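Alpha/beta hydrolase (Enterobacter asburiae, PDB 6KMO) probably hydrolyses carboxylic esters, as expected of an esterase or lipase built on the alpha/beta hydrolase fold. Local coordinates at residues G178-G183 with M206-T211; I201-M206 with E268-T273. The protein carries 2 engineered substitutions. One frame throughout, in Å; residues are numbered along the deposited sequence. Where two conformers were deposited one is given.

Contact 1 (G178-G183 with M206-T211)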
ATOM      1  N   GLY A 178      -5.544   1.773  14.667  1.00  5.37           N
ATOM      2  CA  GLY A 178      -6.718   2.626  14.757  1.00  5.14           C
ATOM      3  C   GLY A 178      -6.882   3.466  13.512  1.00  5.34           C
ATOM      4  O   GLY A 178      -5.913   3.772  12.815  1.00  5.74           O
ATOM      5  N   ASN A 179      -8.132   3.869  13.278  1.00  5.23           N
ATOM      6  CA  ASN A 179      -8.489   4.702  12.123  1.00  5.96           C
ATOM      7  C   ASN A 179      -8.853   6.112  12.567  1.00  5.12           C
ATOM      8  O   ASN A 179      -9.585   6.293  13.544  1.00  5.56           O
ATOM      9  CB  ASN A 179      -9.675   4.119  11.335  1.00  5.09           C
ATOM     10  CG  ASN A 179     -10.926   3.919  12.176  1.00  5.82           C
ATOM     11  OD1 ASN A 179     -10.901   3.218  13.192  1.00  5.88           O
ATOM     12  ND2 ASN A 179     -12.038   4.502  11.744  1.00  6.75           N
ATOM     13  N   SER A 180      -8.314   7.108  11.856  0.69  5.35           N
ATOM     14  CA  SER A 180      -8.742   8.501  12.022  0.69  6.49           C
ATOM     15  C   SER A 180      -8.285   9.026  13.383  0.69  5.59           C
ATOM     16  O   SER A 180      -7.083   9.009  13.668  0.69  6.04           O
ATOM     17  CB  SER A 180     -10.239   8.612  11.778  0.69  6.34           C
ATOM     18  OG  SER A 180     -10.610   7.898  10.606  0.69  6.23           O
ATOM     19  N   VAL A 181      -9.199   9.469  14.253  1.00  5.38           N
ATOM     20  CA  VAL A 181      -8.782   9.813  15.611  1.00  4.89           C
ATOM     21  C   VAL A 181      -8.279   8.569  16.341  1.00  6.10           C
ATOM     22  O   VAL A 181      -7.517   8.690  17.306  1.00  5.20           O
ATOM     23  CB  VAL A 181      -9.828  10.564  16.457  1.00  5.70           C
ATOM     24  CG1 VAL A 181     -10.202  11.899  15.815  1.00  6.22           C
ATOM     25  CG2 VAL A 181     -11.036   9.707  16.795  1.00  7.19           C
ATOM     26  N   GLY A 182      -8.699   7.383  15.910  1.00  4.82           N
ATOM     27  CA  GLY A 182      -8.114   6.163  16.437  1.00  4.90           C
ATOM     28  C   GLY A 182      -6.658   6.005  16.058  1.00  5.36           C
ATOM     29  O   GLY A 182      -5.859   5.467  16.834  1.00  5.63           O
ATOM     30  N   GLY A 183      -6.283   6.467  14.865  1.00  4.87           N
ATOM     31  CA  GLY A 183      -4.871   6.505  14.508  1.00  4.98           C
ATOM     32  C   GLY A 183      -4.090   7.533  15.311  1.00  5.15           C
ATOM     33  O   GLY A 183      -2.932   7.308  15.675  1.00  6.05           O
ATOM     34  N   MET A 206      -1.531   3.118  11.676  1.00  5.48           N
ATOM     35  CA  MET A 206      -2.307   4.352  11.734  1.00  4.99           C
ATOM     36  C   MET A 206      -3.044   4.480  10.412  1.00  5.43           C
ATOM     37  O   MET A 206      -2.434   4.773   9.375  1.00  5.89           O
ATOM     38  CB  MET A 206      -1.386   5.551  11.992  1.00  6.13           C
ATOM     39  CG  MET A 206      -0.652   5.509  13.324  1.00  5.28           C
ATOM     40  SD  MET A 206       0.679   6.807  13.619  1.00  2.38           S
ATOM     41  CE  MET A 206      -0.336   8.316  13.628  1.00  7.39           C
ATOM     42  N   LEU A 207      -4.349   4.238  10.442  1.00  4.72           N
ATOM     43  CA  LEU A 207      -5.182   4.229   9.235  1.00  5.41           C
ATOM     44  C   LEU A 207      -5.789   5.617   9.086  1.00  4.87           C
ATOM     45  O   LEU A 207      -6.582   6.052   9.929  1.00  5.36           O
ATOM     46  CB  LEU A 207      -6.272   3.167   9.335  1.00  5.96           C
ATOM     47  CG  LEU A 207      -5.765   1.725   9.467  1.00  5.20           C
ATOM     48  CD1 LEU A 207      -6.934   0.809   9.768  1.00  7.46           C
ATOM     49  CD2 LEU A 207      -5.038   1.281   8.231  1.00  7.07           C
ATOM     50  N   TRP A 208      -5.389   6.311   8.023  1.00  5.18           N
ATOM     51  CA  TRP A 208      -5.835   7.662   7.685  1.00  5.16           C
ATOM     52  C   TRP A 208      -5.964   8.531   8.950  1.00  4.88           C
ATOM     53  O   TRP A 208      -7.057   9.031   9.270  1.00  6.20           O
ATOM     54  CB  TRP A 208      -7.104   7.661   6.830  1.00  5.00           C
ATOM     55  CG  TRP A 208      -8.145   6.676   7.235  1.00  5.58           C
ATOM     56  CD1 TRP A 208      -9.220   6.939   8.026  1.00  5.81           C
ATOM     57  CD2 TRP A 208      -8.216   5.275   6.909  1.00  6.01           C
ATOM     58  NE1 TRP A 208      -9.945   5.792   8.243  1.00  6.87           N
ATOM     59  CE2 TRP A 208      -9.358   4.764   7.552  1.00  6.32           C
ATOM     60  CE3 TRP A 208      -7.427   4.401   6.156  1.00  6.86           C
ATOM     61  CZ2 TRP A 208      -9.722   3.424   7.466  1.00  6.11           C
ATOM     62  CZ3 TRP A 208      -7.803   3.062   6.079  1.00  6.91           C
ATOM     63  CH2 TRP A 208      -8.936   2.601   6.725  1.00  6.71           C
ATOM     64  N   PRO A 209      -4.866   8.743   9.671  1.00  4.98           N
ATOM     65  CA  PRO A 209      -4.926   9.328  11.012  1.00  4.92           C
ATOM     66  C   PRO A 209      -5.072  10.842  11.018  1.00  5.77           C
ATOM     67  O   PRO A 209      -4.661  11.551  10.093  1.00  5.93           O
ATOM     68  CB  PRO A 209      -3.552   8.964  11.598  1.00  5.22           C
ATOM     69  CG  PRO A 209      -2.638   8.968  10.383  1.00  5.00           C
ATOM     70  CD  PRO A 209      -3.498   8.291   9.329  1.00  6.12           C
ATOM     71  N   VAL A 210      -5.624  11.321  12.134  1.00  5.81           N
ATOM     72  CA  VAL A 210      -5.519  12.717  12.557  1.00  5.82           C
ATOM     73  C   VAL A 210      -4.190  12.892  13.284  1.00  6.13           C
ATOM     74  O   VAL A 210      -3.891  12.141  14.218  1.00  6.15           O
ATOM     75  CB  VAL A 210      -6.675  13.080  13.501  1.00  6.19           C
ATOM     76  CG1 VAL A 210      -6.452  14.468  14.108  1.00  6.85           C
ATOM     77  CG2 VAL A 210      -8.030  12.979  12.817  1.00  6.33           C
ATOM     78  N   THR A 211      -3.384  13.883  12.880  1.00  6.12           N
ATOM     79  CA  THR A 211      -2.109  14.109  13.561  1.00  6.20           C
ATOM     80  C   THR A 211      -1.897  15.535  14.053  1.00  6.03           C
ATOM     81  O   THR A 211      -0.910  15.767  14.764  1.00  6.53           O
ATOM     82  CB  THR A 211      -0.902  13.675  12.711  1.00  5.20           C
ATOM     83  OG1 THR A 211      -0.778  14.606  11.638  1.00  6.74           O
ATOM     84  CG2 THR A 211      -1.047  12.252  12.201  1.00  5.94           C
TER

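Contact 2 (I201-M206 with E268-T273)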
ATOM      1  N   ILE A 201       5.775  -2.361  22.304  1.00  8.21           N
ATOM      2  CA  ILE A 201       4.830  -2.387  21.191  1.00  8.20           C
ATOM      3  C   ILE A 201       5.571  -2.873  19.953  1.00  7.49           C
ATOM      4  O   ILE A 201       6.583  -2.277  19.559  1.00  8.77           O
ATOM      5  CB  ILE A 201       4.233  -0.985  20.945  1.00  7.39           C
ATOM      6  CG1 ILE A 201       3.463  -0.475  22.166  1.00  9.70           C
ATOM      7  CG2 ILE A 201       3.355  -0.958  19.690  1.00  8.32           C
ATOM      8  CD1 ILE A 201       2.325  -1.321  22.612  1.00 10.58           C
ATOM      9  N   ARG A 202       5.042  -3.912  19.314  1.00  6.61           N
ATOM     10  CA  ARG A 202       5.655  -4.471  18.119  1.00  7.02           C
ATOM     11  C   ARG A 202       5.440  -3.601  16.890  1.00  8.32           C
ATOM     12  O   ARG A 202       6.331  -3.492  16.034  1.00 10.24           O
ATOM     13  CB  ARG A 202       5.052  -5.844  17.807  1.00  8.14           C
ATOM     14  CG  ARG A 202       5.618  -6.985  18.652  1.00  8.88           C
ATOM     15  CD  ARG A 202       7.073  -7.268  18.285  1.00  8.62           C
ATOM     16  NE  ARG A 202       7.559  -8.497  18.919  1.00 13.40           N
ATOM     17  CZ  ARG A 202       7.418  -9.708  18.397  1.00 12.79           C
ATOM     18  NH1 ARG A 202       6.810  -9.882  17.237  1.00 13.49           N
ATOM     19  NH2 ARG A 202       7.895 -10.768  19.043  1.00 13.91           N
ATOM     20  N   TYR A 203       4.252  -3.014  16.745  1.00  6.79           N
ATOM     21  CA  TYR A 203       3.913  -2.376  15.479  1.00  6.27           C
ATOM     22  C   TYR A 203       2.712  -1.477  15.680  1.00  7.42           C
ATOM     23  O   TYR A 203       1.790  -1.825  16.419  1.00  7.33           O
ATOM     24  CB  TYR A 203       3.566  -3.425  14.418  1.00  7.45           C
ATOM     25  CG  TYR A 203       3.759  -3.003  12.979  1.00  6.93           C
ATOM     26  CD1 TYR A 203       5.003  -2.621  12.530  1.00  7.47           C
ATOM     27  CD2 TYR A 203       2.711  -3.051  12.063  1.00  8.06           C
ATOM     28  CE1 TYR A 203       5.202  -2.255  11.201  1.00  6.08           C
ATOM     29  CE2 TYR A 203       2.898  -2.692  10.742  1.00  6.68           C
ATOM     30  CZ  TYR A 203       4.142  -2.288  10.316  1.00  6.24           C
ATOM     31  OH  TYR A 203       4.334  -1.967   8.984  1.00  7.19           O
ATOM     32  N   ASN A 204       2.720  -0.340  14.999  1.00  6.21           N
ATOM     33  CA  ASN A 204       1.590   0.575  14.931  1.00  5.63           C
ATOM     34  C   ASN A 204       1.039   0.574  13.511  1.00  6.14           C
ATOM     35  O   ASN A 204       1.805   0.635  12.544  1.00  6.53           O
ATOM     36  CB  ASN A 204       2.043   2.007  15.193  1.00  8.19           C
ATOM     37  CG  ASN A 204       2.503   2.246  16.589  1.00  6.78           C
ATOM     38  OD1 ASN A 204       2.065   1.588  17.531  1.00  7.69           O
ATOM     39  ND2 ASN A 204       3.367   3.232  16.750  1.00  8.94           N
ATOM     40  N   VAL A 205      -0.279   0.576  13.384  1.00  5.16           N
ATOM     41  CA  VAL A 205      -0.945   0.815  12.110  1.00  5.62           C
ATOM     42  C   VAL A 205      -1.874   2.001  12.300  1.00  5.90           C
ATOM     43  O   VAL A 205      -2.879   1.915  13.015  1.00  6.17           O
ATOM     44  CB  VAL A 205      -1.708  -0.402  11.581  1.00  6.85           C
ATOM     45  CG1 VAL A 205      -2.320  -0.040  10.240  1.00  8.03           C
ATOM     46  CG2 VAL A 205      -0.803  -1.616  11.445  1.00  6.93           C
ATOM     47  N   MET A 206      -1.531   3.118  11.676  1.00  5.48           N
ATOM     48  CA  MET A 206      -2.307   4.352  11.734  1.00  4.99           C
ATOM     49  C   MET A 206      -3.044   4.480  10.412  1.00  5.43           C
ATOM     50  O   MET A 206      -2.434   4.773   9.375  1.00  5.89           O
ATOM     51  CB  MET A 206      -1.386   5.551  11.992  1.00  6.13           C
ATOM     52  CG  MET A 206      -0.652   5.509  13.324  1.00  5.28           C
ATOM     53  SD  MET A 206       0.679   6.807  13.619  1.00  2.38           S
ATOM     54  CE  MET A 206      -0.336   8.316  13.628  1.00  7.39           C
ATOM     55  N   GLU A 268       7.852   0.701  15.328  1.00  5.68           N
ATOM     56  CA  GLU A 268       7.727   0.530  13.888  1.00  5.84           C
ATOM     57  C   GLU A 268       6.281   0.764  13.487  1.00  5.67           C
ATOM     58  O   GLU A 268       5.354   0.324  14.175  1.00  6.26           O
ATOM     59  CB  GLU A 268       8.185  -0.862  13.469  1.00  6.63           C
ATOM     60  CG  GLU A 268       9.641  -1.135  13.837  1.00  7.73           C
ATOM     61  CD  GLU A 268      10.324  -2.181  12.979  1.00  9.43           C
ATOM     62  OE1 GLU A 268       9.895  -2.458  11.845  1.00  9.83           O
ATOM     63  OE2 GLU A 268      11.339  -2.735  13.463  1.00 14.68           O
ATOM     64  N   THR A 269       6.080   1.436  12.349  1.00  5.28           N
ATOM     65  CA  THR A 269       4.778   1.990  12.015  1.00  5.60           C
ATOM     66  C   THR A 269       4.450   1.842  10.539  1.00  4.27           C
ATOM     67  O   THR A 269       5.321   1.986   9.673  1.00  5.92           O
ATOM     68  CB  THR A 269       4.752   3.479  12.405  1.00  5.79           C
ATOM     69  OG1 THR A 269       4.842   3.610  13.826  1.00  5.94           O
ATOM     70  CG2 THR A 269       3.492   4.179  11.970  1.00  6.69           C
ATOM     71  N   LEU A 270       3.174   1.570  10.269  1.00  4.86           N
ATOM     72  CA  LEU A 270       2.569   1.669   8.947  1.00  4.52           C
ATOM     73  C   LEU A 270       1.527   2.773   9.021  1.00  5.61           C
ATOM     74  O   LEU A 270       0.674   2.757   9.920  1.00  5.96           O
ATOM     75  CB  LEU A 270       1.888   0.363   8.553  1.00  5.64           C
ATOM     76  CG  LEU A 270       1.019   0.430   7.289  1.00  6.16           C
ATOM     77  CD1 LEU A 270       1.842   0.738   6.048  1.00  6.07           C
ATOM     78  CD2 LEU A 270       0.289  -0.877   7.090  1.00  6.73           C
ATOM     79  N   ILE A 271       1.574   3.723   8.083  1.00  4.72           N
ATOM     80  CA  ILE A 271       0.534   4.738   7.934  1.00  5.12           C
ATOM     81  C   ILE A 271      -0.106   4.543   6.573  1.00  5.72           C
ATOM     82  O   ILE A 271       0.596   4.498   5.561  1.00  6.39           O
ATOM     83  CB  ILE A 271       1.112   6.160   8.041  1.00  4.85           C
ATOM     84  CG1 ILE A 271       1.694   6.412   9.416  1.00  5.73           C
ATOM     85  CG2 ILE A 271       0.037   7.191   7.715  1.00  7.44           C
ATOM     86  CD1 ILE A 271       2.568   7.656   9.530  1.00  7.69           C
ATOM     87  N   GLN A 272      -1.432   4.417   6.539  1.00  4.80           N
ATOM     88  CA  GLN A 272      -2.171   4.493   5.279  1.00  5.56           C
ATOM     89  C   GLN A 272      -2.836   5.856   5.192  1.00  5.73           C
ATOM     90  O   GLN A 272      -3.411   6.334   6.173  1.00  5.80           O
ATOM     91  CB  GLN A 272      -3.262   3.426   5.168  1.00  6.16           C
ATOM     92  CG  GLN A 272      -2.751   1.995   5.232  1.00  5.61           C
ATOM     93  CD  GLN A 272      -3.750   0.975   4.720  1.00  6.14           C
ATOM     94  OE1 GLN A 272      -4.934   1.275   4.516  1.00  6.45           O
ATOM     95  NE2 GLN A 272      -3.279  -0.258   4.532  1.00  6.24           N
ATOM     96  N   THR A 273      -2.770   6.480   4.021  1.00  5.32           N
ATOM     97  CA  THR A 273      -3.524   7.701   3.780  1.00  5.27           C
ATOM     98  C   THR A 273      -4.434   7.522   2.569  1.00  4.82           C
ATOM     99  O   THR A 273      -4.208   6.673   1.704  1.00  6.10           O
ATOM    100  CB  THR A 273      -2.607   8.910   3.589  1.00  6.76           C
ATOM    101  OG1 THR A 273      -1.806   8.666   2.435  1.00  6.33           O
ATOM    102  CG2 THR A 273      -1.761   9.179   4.829  1.00  6.78           C
TER
HETATM  103  O   HOH W   1       8.470  -1.556  17.222  1.00 11.06           O
HETATM  104  O   HOH W   2       6.493  -0.298   8.507  1.00  6.96           O

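Contact 1 (G178-G183 with M206-T211)
Gly178 and Asn179 run parallel to Met206 and Leu207 as neighbouring strand ends, and both chains then leave the sheet together. Leu207 N donates to Gly178 O (2.9 Å), and Ser180 N returns a bond to Leu207 O (2.8 Å), meeting that carbonyl almost head-on. Beyond the strands a third backbone bond is less regular: Val210 N reaches Ser180 O (3.1 Å) from above the carbonyl plane, 66° out of it. Ser180 makes its turn with phi 70° and psi -121°, a strained shape between strand 174-179 and helix 181-195. Glycines make the sharp bend possible: bare Gly178 leaves room for the carbonyl of Gly182, and Gly183 lets Pro209 CB come to 4.0 Å from its C atom.

Among the side chains, Trp208 lies against Asn179, whose CB approaches the ring obliquely, 3.5 Å from Trp208 NE1, while Leu207 CB covers part of one ring face. The indole N-H is given to Asp308, and the amide of Asn179 is held by His118 and Asp308. Further along, Val181 and Val210 lie side by side, CG1 to CG2 at 3.9 Å, an apolar pairing of two beta-branched side chains beyond the strand ends. Met206, bent at its last torsion, brings CE to 3.5 Å from Gly183 O.

The Gly178-Ser180-Gly182 pattern and the strained turn are consistent with the nucleophile elbow of alpha/beta hydrolases, with Ser180 as the probable nucleophile near His307. Bonds to both its N and its O fix the backbone of that turn.

Contact 2 (I201-M206 with E268-T273)
Asn204 and Leu270 stand at the centre of a parallel ladder between strands 203-207 and 269-274; the axes of segments 203-206 and 269-273 come within 4.7 Å, at 8° to parallel. Backbone bonds form its frame: Asn204 N gives to Glu268 O and Leu270 N to Asn204 O, both at 2.8 Å, and the pattern continues through Met206 N to Leu270 O and Gln272 N to Met206 O. CA-H groups of Tyr203, Thr269, Val205 and Ile271 lean on the same carbonyls.

One direct side-chain hydrogen bond joins the strands. Asn204 ND2 donates to Thr269 OG1 (3.3 Å), tilted 22° from the amide plane; a hydroxyl suits this place because it can accept here while also bonded to Pro267 O. One water gives to Ile201 O and accepts from Glu268 N; another joins Tyr203 OH to Thr269 O.

Among apolar contacts, Val205 and Leu270 lie side by side, aliphatic groups suited to a buried face, and Tyr203 CE2 is 3.9 Å from Leu270 CB. With CG anti to the backbone N (chi1 -155°), the tyrosine ring lies alongside Glu268, CD1 3.8 Å from its CB. His335 stacks on that ring, and Val323 of the second subunit packs against it. On the other face Met206 CB meets Ile271 CG1 at 4.1 Å; Met206 also packs on Val186 and Ala187 of helix 181-195.

The Val205-Leu270 face is thus apolar, while the opposite one sets a polar Asn204-Thr269 pair beside Met206 and Ile271. Tyr203 and Val205 turn their backbone bonds to strand 174-179.

Both contacts lie in the central sheet and share strand 203-207, pairing it with strand 174-179 in contact 1 and with strand 269-274 in contact 2; Met206 belongs to both. Each ladder is extended by a probable hydrogen bond that reaches the other contact's residues: Gly178 N to Val205 O, and Trp208 N to Gln272 O. Contact 1 is wholly buried near the centre of the chain, at the strand ends, where bent backbone and polar side chains suit a probable active site. Contact 2, about 10 Å away between centres, is a more regular ladder: mostly buried, but partly exposed at Arg202 and Glu268, with bound waters and a neighbouring subunit nearby.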